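Local coordinates for protein rhamnosidase B (Bacillus sp., PDB 2OKX) that hydrolyses terminal alpha-L-rhamnose residues from alpha-L-rhamnosides, as an inverting glycoside hydrolase of family 78, at residues N680-D688 against V796-S804; M764-L772 against M803-A814. All coordinates share one frame; numbering follows the deposited sequence.

Contact 1: residues N680-D688 against V796-S804; sequences NLLDWAPID and VQIGSPFMS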
loop_
_atom_site.group_PDB
_atom_site.type_symbol
_atom_site.label_atom_id
_atom_site.label_comp_id
_atom_site.label_asym_id
_atom_site.label_seq_id
_atom_site.Cartn_x
_atom_site.Cartn_y
_atom_site.Cartn_z
ATOM N N ASN A 680 -14.986 11.914 8.043
ATOM C CA ASN A 680 -16.264 11.279 7.704
ATOM C C ASN A 680 -16.323 10.945 6.221
ATOM O O ASN A 680 -17.192 11.430 5.495
ATOM C CB ASN A 680 -17.404 12.233 8.068
ATOM C CG ASN A 680 -17.296 12.747 9.491
ATOM O OD1 ASN A 680 -17.569 13.919 9.764
ATOM N ND2 ASN A 680 -16.902 11.871 10.407
ATOM N N LEU A 681 -15.405 10.089 5.788
ATOM C CA LEU A 681 -15.289 9.706 4.388
ATOM C C LEU A 681 -16.089 8.497 3.924
ATOM O O LEU A 681 -16.450 7.622 4.710
ATOM C CB LEU A 681 -13.813 9.448 4.061
ATOM C CG LEU A 681 -13.480 8.985 2.640
ATOM C CD1 LEU A 681 -13.596 10.171 1.698
ATOM C CD2 LEU A 681 -12.074 8.395 2.589
ATOM N N LEU A 682 -16.345 8.470 2.620
ATOM C CA LEU A 682 -17.023 7.362 1.967
ATOM C C LEU A 682 -16.430 7.167 0.572
ATOM O O LEU A 682 -15.869 6.117 0.281
ATOM C CB LEU A 682 -18.533 7.594 1.841
ATOM C CG LEU A 682 -19.216 6.472 1.037
ATOM C CD1 LEU A 682 -18.911 5.120 1.678
ATOM C CD2 LEU A 682 -20.717 6.701 0.968
ATOM N N ASP A 683 -16.533 8.186 -0.279
ATOM C CA ASP A 683 -16.035 8.089 -1.652
ATOM C C ASP A 683 -15.175 9.283 -2.080
ATOM O O ASP A 683 -15.236 10.355 -1.474
ATOM C CB ASP A 683 -17.229 7.962 -2.609
ATOM C CG ASP A 683 -16.824 7.521 -4.000
ATOM O OD1 ASP A 683 -17.640 7.687 -4.936
ATOM O OD2 ASP A 683 -15.700 6.997 -4.159
ATOM N N TRP A 684 -14.380 9.094 -3.131
ATOM C CA TRP A 684 -13.529 10.167 -3.649
ATOM C C TRP A 684 -14.338 10.940 -4.686
ATOM O O TRP A 684 -14.126 10.807 -5.893
ATOM C CB TRP A 684 -12.254 9.597 -4.295
ATOM C CG TRP A 684 -11.321 8.924 -3.322
ATOM C CD1 TRP A 684 -10.925 7.615 -3.335
ATOM C CD2 TRP A 684 -10.676 9.525 -2.187
ATOM N NE1 TRP A 684 -10.078 7.363 -2.281
ATOM C CE2 TRP A 684 -9.907 8.516 -1.560
ATOM C CE3 TRP A 684 -10.673 10.817 -1.640
ATOM C CZ2 TRP A 684 -9.146 8.758 -0.411
ATOM C CZ3 TRP A 684 -9.914 11.057 -0.495
ATOM C CH2 TRP A 684 -9.161 10.031 0.106
ATOM N N ALA A 685 -15.278 11.740 -4.198
ATOM C CA ALA A 685 -16.141 12.539 -5.057
ATOM C C ALA A 685 -16.618 13.757 -4.272
ATOM O O ALA A 685 -16.535 13.775 -3.045
ATOM C CB ALA A 685 -17.331 11.708 -5.515
ATOM N N PRO A 686 -17.128 14.785 -4.974
ATOM C CA PRO A 686 -17.631 16.036 -4.394
ATOM C C PRO A 686 -18.807 15.889 -3.427
ATOM O O PRO A 686 -19.689 16.747 -3.389
ATOM C CB PRO A 686 -18.017 16.858 -5.623
ATOM C CG PRO A 686 -17.105 16.344 -6.680
ATOM C CD PRO A 686 -17.151 14.859 -6.443
ATOM N N ILE A 687 -18.827 14.802 -2.663
ATOM C CA ILE A 687 -19.887 14.571 -1.686
ATOM C C ILE A 687 -19.716 15.593 -0.566
ATOM O O ILE A 687 -18.591 15.886 -0.160
ATOM C CB ILE A 687 -19.783 13.159 -1.056
ATOM C CG1 ILE A 687 -20.108 12.090 -2.098
ATOM C CG2 ILE A 687 -20.719 13.046 0.144
ATOM C CD1 ILE A 687 -19.916 10.677 -1.588
ATOM N N ASP A 688 -20.821 16.141 -0.069
ATOM C CA ASP A 688 -20.726 17.105 1.017
ATOM C C ASP A 688 -20.589 16.291 2.299
ATOM O O ASP A 688 -21.559 16.055 3.023
ATOM C CB ASP A 688 -21.969 18.003 1.053
ATOM C CG ASP A 688 -21.756 19.261 1.883
ATOM O OD1 ASP A 688 -20.587 19.655 2.084
ATOM O OD2 ASP A 688 -22.758 19.864 2.320
ATOM N N VAL A 796 -24.243 14.309 -7.436
ATOM C CA VAL A 796 -22.815 14.025 -7.453
ATOM C C VAL A 796 -22.766 12.571 -7.921
ATOM O O VAL A 796 -23.603 11.768 -7.516
ATOM C CB VAL A 796 -22.198 14.139 -6.038
ATOM C CG1 VAL A 796 -20.759 13.642 -6.051
ATOM C CG2 VAL A 796 -22.241 15.589 -5.570
ATOM N N GLN A 797 -21.806 12.237 -8.777
ATOM C CA GLN A 797 -21.698 10.877 -9.298
ATOM C C GLN A 797 -20.659 10.027 -8.569
ATOM O O GLN A 797 -19.811 10.552 -7.843
ATOM C CB GLN A 797 -21.363 10.923 -10.791
ATOM C CG GLN A 797 -22.369 11.699 -11.636
ATOM C CD GLN A 797 -23.766 11.101 -11.584
ATOM O OE1 GLN A 797 -23.951 9.912 -11.826
ATOM N NE2 GLN A 797 -24.757 11.931 -11.272
ATOM N N ILE A 798 -20.734 8.711 -8.768
ATOM C CA ILE A 798 -19.800 7.775 -8.146
ATOM C C ILE A 798 -18.401 8.060 -8.680
ATOM O O ILE A 798 -18.197 8.140 -9.893
ATOM C CB ILE A 798 -20.192 6.311 -8.462
ATOM C CG1 ILE A 798 -21.518 5.974 -7.769
ATOM C CG2 ILE A 798 -19.090 5.358 -8.003
ATOM C CD1 ILE A 798 -22.001 4.563 -8.023
ATOM N N GLY A 799 -17.437 8.207 -7.774
ATOM C CA GLY A 799 -16.085 8.523 -8.199
ATOM C C GLY A 799 -15.045 7.419 -8.172
ATOM O O GLY A 799 -13.904 7.648 -8.571
ATOM N N SER A 800 -15.411 6.229 -7.704
ATOM C CA SER A 800 -14.449 5.131 -7.659
ATOM C C SER A 800 -15.135 3.782 -7.807
ATOM O O SER A 800 -16.309 3.630 -7.459
ATOM C CB SER A 800 -13.693 5.141 -6.331
ATOM O OG SER A 800 -14.565 4.804 -5.263
ATOM N N PRO A 801 -14.409 2.782 -8.329
ATOM C CA PRO A 801 -15.003 1.451 -8.495
ATOM C C PRO A 801 -15.342 0.887 -7.116
ATOM O O PRO A 801 -16.116 -0.059 -6.993
ATOM C CB PRO A 801 -13.897 0.659 -9.190
ATOM C CG PRO A 801 -13.147 1.730 -9.966
ATOM C CD PRO A 801 -13.070 2.843 -8.943
ATOM N N PHE A 802 -14.734 1.474 -6.088
ATOM C CA PHE A 802 -14.977 1.069 -4.706
ATOM C C PHE A 802 -16.455 1.297 -4.425
ATOM O O PHE A 802 -17.158 0.409 -3.940
ATOM C CB PHE A 802 -14.133 1.922 -3.753
ATOM C CG PHE A 802 -14.486 1.750 -2.297
ATOM C CD1 PHE A 802 -14.800 2.856 -1.514
ATOM C CD2 PHE A 802 -14.477 0.490 -1.704
ATOM C CE1 PHE A 802 -15.100 2.712 -0.157
ATOM C CE2 PHE A 802 -14.773 0.335 -0.348
ATOM C CZ PHE A 802 -15.086 1.449 0.426
ATOM N N MET A 803 -16.914 2.505 -4.737
ATOM C CA MET A 803 -18.307 2.874 -4.541
ATOM C C MET A 803 -19.173 2.074 -5.514
ATOM O O MET A 803 -20.309 1.727 -5.197
ATOM C CB MET A 803 -18.480 4.379 -4.773
ATOM C CG MET A 803 -19.871 4.923 -4.473
ATOM S SD MET A 803 -20.422 4.670 -2.764
ATOM C CE MET A 803 -22.061 3.970 -3.065
ATOM N N SER A 804 -18.632 1.779 -6.695
ATOM C CA SER A 804 -19.369 0.996 -7.686
ATOM C C SER A 804 -19.787 -0.348 -7.091
ATOM O O SER A 804 -20.853 -0.871 -7.408
ATOM C CB SER A 804 -18.511 0.745 -8.934
ATOM O OG SER A 804 -18.390 1.910 -9.734
HETATM O O HOH W 1 -12.258 9.843 -7.940
#
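Asp683 reaches across to Gly799 and Ser800 with both oxygens of its carboxylate, joining two loops of the six-hairpin, (alpha/alpha)6-barrel glycosidase domain at the N-terminus of helix 801-813. OD1 of Asp683 accepts a nearly straight bond from N of Gly799 (2.9 Å, N-H...O 166°), and OD2 of Asp683 takes the hydroxyl of Ser800, OG, at 2.7 Å. Both donors come in on the syn sides of the carboxylate, moderately out of its plane. With CG anti to the backbone N (chi1 -166°), the group is carried over to the loop and the first turn of the helix, where CB of Met803 lies 3.4 Å from OD1 of Asp683. A weak, bent bond from its own neighbour, Trp684 N, also goes to OD2.

Ser800 has a second job as N-cap of the helix: its OG accepts a weak bond from N of Met803. A water links the carbonyl oxygens of Trp684 and Gly799, and CA of Gly799 packs 3.8 Å from O of Trp684. Farther along, Val796 turns CG1 onto CD of Pro686 at 3.8 Å and onto CB of Ala685, an apolar patch at the other end of the contact.

Around this first shell, Gln765 of helix 764-772 lies against Asp683, Ala685 and Ile687, while Gln689 bonds the carbonyl oxygen of Asp683. Phe802 stacks on Trp864 and meets Phe806 edge-to-face. The carbonyl O of Leu682 lies at the edge of the Phe802 ring, in its plane, 3.5 Å from CE1 of Phe802.

Contact 2: residues M764-L772 against M803-A814; sequences MQTQVVAYL and MSFFYYEALEKA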
loop_
_atom_site.group_PDB
_atom_site.type_symbol
_atom_site.label_atom_id
_atom_site.label_comp_id
_atom_site.label_asym_id
_atom_site.label_seq_id
_atom_site.Cartn_x
_atom_site.Cartn_y
_atom_site.Cartn_z
ATOM N N MET A 764 -25.406 10.433 -5.620
ATOM C CA MET A 764 -25.902 9.085 -5.863
ATOM C C MET A 764 -25.475 8.210 -4.695
ATOM O O MET A 764 -26.213 7.321 -4.266
ATOM C CB MET A 764 -25.310 8.524 -7.153
ATOM C CG MET A 764 -26.020 8.979 -8.408
ATOM S SD MET A 764 -27.740 8.440 -8.369
ATOM C CE MET A 764 -27.534 6.657 -8.384
ATOM N N GLN A 765 -24.275 8.481 -4.185
ATOM C CA GLN A 765 -23.705 7.726 -3.077
ATOM C C GLN A 765 -24.635 7.606 -1.872
ATOM O O GLN A 765 -24.923 6.506 -1.400
ATOM C CB GLN A 765 -22.378 8.360 -2.631
ATOM C CG GLN A 765 -21.204 8.195 -3.610
ATOM C CD GLN A 765 -21.144 9.265 -4.690
ATOM O OE1 GLN A 765 -20.121 9.422 -5.361
ATOM N NE2 GLN A 765 -22.234 10.000 -4.868
ATOM N N THR A 766 -25.096 8.742 -1.365
ATOM C CA THR A 766 -25.975 8.737 -0.205
ATOM C C THR A 766 -27.258 7.956 -0.452
ATOM O O THR A 766 -27.736 7.248 0.430
ATOM C CB THR A 766 -26.324 10.172 0.224
ATOM O OG1 THR A 766 -25.117 10.860 0.581
ATOM C CG2 THR A 766 -27.270 10.159 1.424
ATOM N N GLN A 767 -27.808 8.084 -1.656
ATOM C CA GLN A 767 -29.039 7.385 -2.006
ATOM C C GLN A 767 -28.796 5.876 -2.056
ATOM O O GLN A 767 -29.593 5.091 -1.536
ATOM C CB GLN A 767 -29.558 7.863 -3.365
ATOM C CG GLN A 767 -29.577 9.376 -3.555
ATOM C CD GLN A 767 -30.113 10.123 -2.346
ATOM O OE1 GLN A 767 -31.161 9.777 -1.799
ATOM N NE2 GLN A 767 -29.396 11.166 -1.931
ATOM N N VAL A 768 -27.695 5.474 -2.689
ATOM C CA VAL A 768 -27.356 4.059 -2.792
ATOM C C VAL A 768 -27.207 3.451 -1.400
ATOM O O VAL A 768 -27.715 2.364 -1.131
ATOM C CB VAL A 768 -26.036 3.849 -3.580
ATOM C CG1 VAL A 768 -25.589 2.397 -3.477
ATOM C CG2 VAL A 768 -26.236 4.224 -5.038
ATOM N N VAL A 769 -26.511 4.156 -0.515
ATOM C CA VAL A 769 -26.306 3.662 0.841
ATOM C C VAL A 769 -27.627 3.540 1.598
ATOM O O VAL A 769 -27.828 2.592 2.354
ATOM C CB VAL A 769 -25.343 4.580 1.636
ATOM C CG1 VAL A 769 -25.211 4.084 3.065
ATOM C CG2 VAL A 769 -23.974 4.601 0.964
ATOM N N ALA A 770 -28.524 4.500 1.401
ATOM C CA ALA A 770 -29.819 4.463 2.073
ATOM C C ALA A 770 -30.583 3.218 1.620
ATOM O O ALA A 770 -31.265 2.564 2.412
ATOM C CB ALA A 770 -30.617 5.721 1.744
ATOM N N TYR A 771 -30.450 2.895 0.340
ATOM C CA TYR A 771 -31.115 1.734 -0.237
ATOM C C TYR A 771 -30.562 0.429 0.337
ATOM O O TYR A 771 -31.323 -0.451 0.745
ATOM C CB TYR A 771 -30.931 1.741 -1.754
ATOM C CG TYR A 771 -31.723 0.677 -2.481
ATOM C CD1 TYR A 771 -33.100 0.807 -2.665
ATOM C CD2 TYR A 771 -31.095 -0.456 -2.991
ATOM C CE1 TYR A 771 -33.833 -0.169 -3.342
ATOM C CE2 TYR A 771 -31.815 -1.435 -3.667
ATOM C CZ TYR A 771 -33.183 -1.287 -3.839
ATOM O OH TYR A 771 -33.893 -2.259 -4.503
ATOM N N LEU A 772 -29.237 0.309 0.368
ATOM C CA LEU A 772 -28.579 -0.891 0.881
ATOM C C LEU A 772 -28.763 -1.116 2.371
ATOM O O LEU A 772 -28.818 -2.256 2.827
ATOM C CB LEU A 772 -27.076 -0.846 0.592
ATOM C CG LEU A 772 -26.597 -1.114 -0.832
ATOM C CD1 LEU A 772 -25.091 -0.902 -0.903
ATOM C CD2 LEU A 772 -26.952 -2.532 -1.230
ATOM N N MET A 803 -16.914 2.505 -4.737
ATOM C CA MET A 803 -18.307 2.874 -4.541
ATOM C C MET A 803 -19.173 2.074 -5.514
ATOM O O MET A 803 -20.309 1.727 -5.197
ATOM C CB MET A 803 -18.480 4.379 -4.773
ATOM C CG MET A 803 -19.871 4.923 -4.473
ATOM S SD MET A 803 -20.422 4.670 -2.764
ATOM C CE MET A 803 -22.061 3.970 -3.065
ATOM N N SER A 804 -18.632 1.779 -6.695
ATOM C CA SER A 804 -19.369 0.996 -7.686
ATOM C C SER A 804 -19.787 -0.348 -7.091
ATOM O O SER A 804 -20.853 -0.871 -7.408
ATOM C CB SER A 804 -18.511 0.745 -8.934
ATOM O OG SER A 804 -18.390 1.910 -9.734
ATOM N N PHE A 805 -18.945 -0.901 -6.223
ATOM C CA PHE A 805 -19.233 -2.192 -5.596
ATOM C C PHE A 805 -20.555 -2.129 -4.840
ATOM O O PHE A 805 -21.408 -3.009 -4.984
ATOM C CB PHE A 805 -18.106 -2.579 -4.631
ATOM C CG PHE A 805 -18.144 -4.020 -4.190
ATOM C CD1 PHE A 805 -19.192 -4.502 -3.411
ATOM C CD2 PHE A 805 -17.118 -4.893 -4.546
ATOM C CE1 PHE A 805 -19.221 -5.833 -2.989
ATOM C CE2 PHE A 805 -17.132 -6.224 -4.131
ATOM C CZ PHE A 805 -18.186 -6.698 -3.349
ATOM N N PHE A 806 -20.716 -1.091 -4.028
ATOM C CA PHE A 806 -21.938 -0.917 -3.255
ATOM C C PHE A 806 -23.110 -0.679 -4.204
ATOM O O PHE A 806 -24.221 -1.152 -3.964
ATOM C CB PHE A 806 -21.776 0.255 -2.279
ATOM C CG PHE A 806 -20.719 0.025 -1.233
ATOM C CD1 PHE A 806 -20.861 -0.988 -0.292
ATOM C CD2 PHE A 806 -19.568 0.809 -1.198
ATOM C CE1 PHE A 806 -19.872 -1.223 0.670
ATOM C CE2 PHE A 806 -18.574 0.585 -0.241
ATOM C CZ PHE A 806 -18.725 -0.432 0.692
ATOM N N TYR A 807 -22.853 0.037 -5.291
ATOM C CA TYR A 807 -23.886 0.320 -6.283
ATOM C C TYR A 807 -24.383 -0.987 -6.912
ATOM O O TYR A 807 -25.587 -1.166 -7.131
ATOM C CB TYR A 807 -23.323 1.257 -7.355
ATOM C CG TYR A 807 -24.263 1.567 -8.500
ATOM C CD1 TYR A 807 -25.577 1.983 -8.268
ATOM C CD2 TYR A 807 -23.829 1.464 -9.817
ATOM C CE1 TYR A 807 -26.431 2.289 -9.328
ATOM C CE2 TYR A 807 -24.670 1.768 -10.879
ATOM C CZ TYR A 807 -25.968 2.178 -10.627
ATOM O OH TYR A 807 -26.785 2.481 -11.685
ATOM N N TYR A 808 -23.459 -1.901 -7.192
ATOM C CA TYR A 808 -23.829 -3.183 -7.788
ATOM C C TYR A 808 -24.626 -4.030 -6.796
ATOM O O TYR A 808 -25.539 -4.758 -7.187
ATOM C CB TYR A 808 -22.581 -3.941 -8.264
ATOM C CG TYR A 808 -21.795 -3.219 -9.351
ATOM C CD1 TYR A 808 -22.388 -2.225 -10.132
ATOM C CD2 TYR A 808 -20.460 -3.542 -9.604
ATOM C CE1 TYR A 808 -21.664 -1.562 -11.141
ATOM C CE2 TYR A 808 -19.732 -2.891 -10.607
ATOM C CZ TYR A 808 -20.338 -1.904 -11.368
ATOM O OH TYR A 808 -19.620 -1.265 -12.358
ATOM N N GLU A 809 -24.285 -3.944 -5.514
ATOM C CA GLU A 809 -25.026 -4.700 -4.511
ATOM C C GLU A 809 -26.468 -4.195 -4.520
ATOM O O GLU A 809 -27.412 -4.970 -4.338
ATOM C CB GLU A 809 -24.408 -4.523 -3.120
ATOM C CG GLU A 809 -23.130 -5.332 -2.893
ATOM C CD GLU A 809 -22.620 -5.244 -1.459
ATOM O OE1 GLU A 809 -22.139 -4.164 -1.054
ATOM O OE2 GLU A 809 -22.704 -6.255 -0.734
ATOM N N ALA A 810 -26.630 -2.894 -4.748
ATOM C CA ALA A 810 -27.950 -2.283 -4.808
ATOM C C ALA A 810 -28.691 -2.749 -6.063
ATOM O O ALA A 810 -29.887 -3.051 -6.004
ATOM C CB ALA A 810 -27.831 -0.754 -4.805
ATOM N N LEU A 811 -27.989 -2.809 -7.194
ATOM C CA LEU A 811 -28.618 -3.252 -8.439
ATOM C C LEU A 811 -29.048 -4.717 -8.330
ATOM O O LEU A 811 -30.059 -5.115 -8.902
ATOM C CB LEU A 811 -27.666 -3.072 -9.633
ATOM C CG LEU A 811 -27.325 -1.628 -10.028
ATOM C CD1 LEU A 811 -26.334 -1.631 -11.181
ATOM C CD2 LEU A 811 -28.595 -0.884 -10.427
ATOM N N GLU A 812 -28.281 -5.511 -7.592
ATOM C CA GLU A 812 -28.610 -6.920 -7.404
ATOM C C GLU A 812 -29.899 -7.001 -6.584
ATOM O O GLU A 812 -30.817 -7.748 -6.918
ATOM C CB GLU A 812 -27.477 -7.639 -6.667
ATOM C CG GLU A 812 -27.814 -9.065 -6.243
ATOM C CD GLU A 812 -28.046 -10.002 -7.423
ATOM O OE1 GLU A 812 -28.670 -11.061 -7.216
ATOM O OE2 GLU A 812 -27.604 -9.695 -8.552
ATOM N N LYS A 813 -29.956 -6.211 -5.518
ATOM C CA LYS A 813 -31.121 -6.165 -4.643
ATOM C C LYS A 813 -32.353 -5.700 -5.421
ATOM O O LYS A 813 -33.464 -6.167 -5.174
ATOM C CB LYS A 813 -30.848 -5.208 -3.478
ATOM C CG LYS A 813 -31.994 -5.048 -2.490
ATOM C CD LYS A 813 -31.609 -4.076 -1.380
ATOM C CE LYS A 813 -32.745 -3.877 -0.378
ATOM N NZ LYS A 813 -33.060 -5.132 0.362
ATOM N N ALA A 814 -32.146 -4.784 -6.362
ATOM C CA ALA A 814 -33.234 -4.249 -7.173
ATOM C C ALA A 814 -33.537 -5.121 -8.388
ATOM O O ALA A 814 -34.461 -4.835 -9.147
ATOM C CB ALA A 814 -32.897 -2.836 -7.625
#
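Gln765 lays its CG against CG of Met803 (3.6 Å), the first step in the packing of two helices of the alpha/alpha barrel, 764-772 and 803-813, whose axes cross at 48° and approach to 9.4 Å. One turn on, Val768 faces the other helix: CG1 packs on the methyl CE of Met803 and on CA of Tyr807, and CG2 touches CD1 of Tyr807 at 4.0 Å. Leu788 of helix 778-789 also lies on Val768.

Tyr771 then fills the groove beside Ala810 and Lys813. Its CD2 is 3.7 Å from CB of Ala810, and the aliphatic chain of Lys813, extended up to CE, crosses the ring obliquely with CE over one face. The hydroxyl passes CB of Ala814 to bond Glu785. With an alanine in place of Tyr771, Glu785 would probably lose that partner and a gap would open beside Ala810 and the Lys813 chain.

In Leu772, chi1 (-75°) puts CG beside the backbone N, and with chi2 at 175° the methyls rest on the other helix: CD2 meets CB of Glu809, and CD1 lies 3.2 Å from the carbonyl O of Phe806.

Along the chain, the loop 680-688 that follows helix 647-665 comes first, then helix 764-772, then the loop entering helix 801-813, then that helix itself. Contact 1 closes a loop of 107 residues, just over half of it helix, and contact 2 a shorter one of 30. Because the segments alternate, the two loops cross. Both end on helix 801-813 and share Met803 and Ser804: contact 1 ties the start of this helix to the 680-688 loop, and contact 2 ties its body to helix 764-772. The centres are 12 Å apart, and a probable hydrogen bond from N of Met764 to O of Val796 joins them directly within the barrel domain.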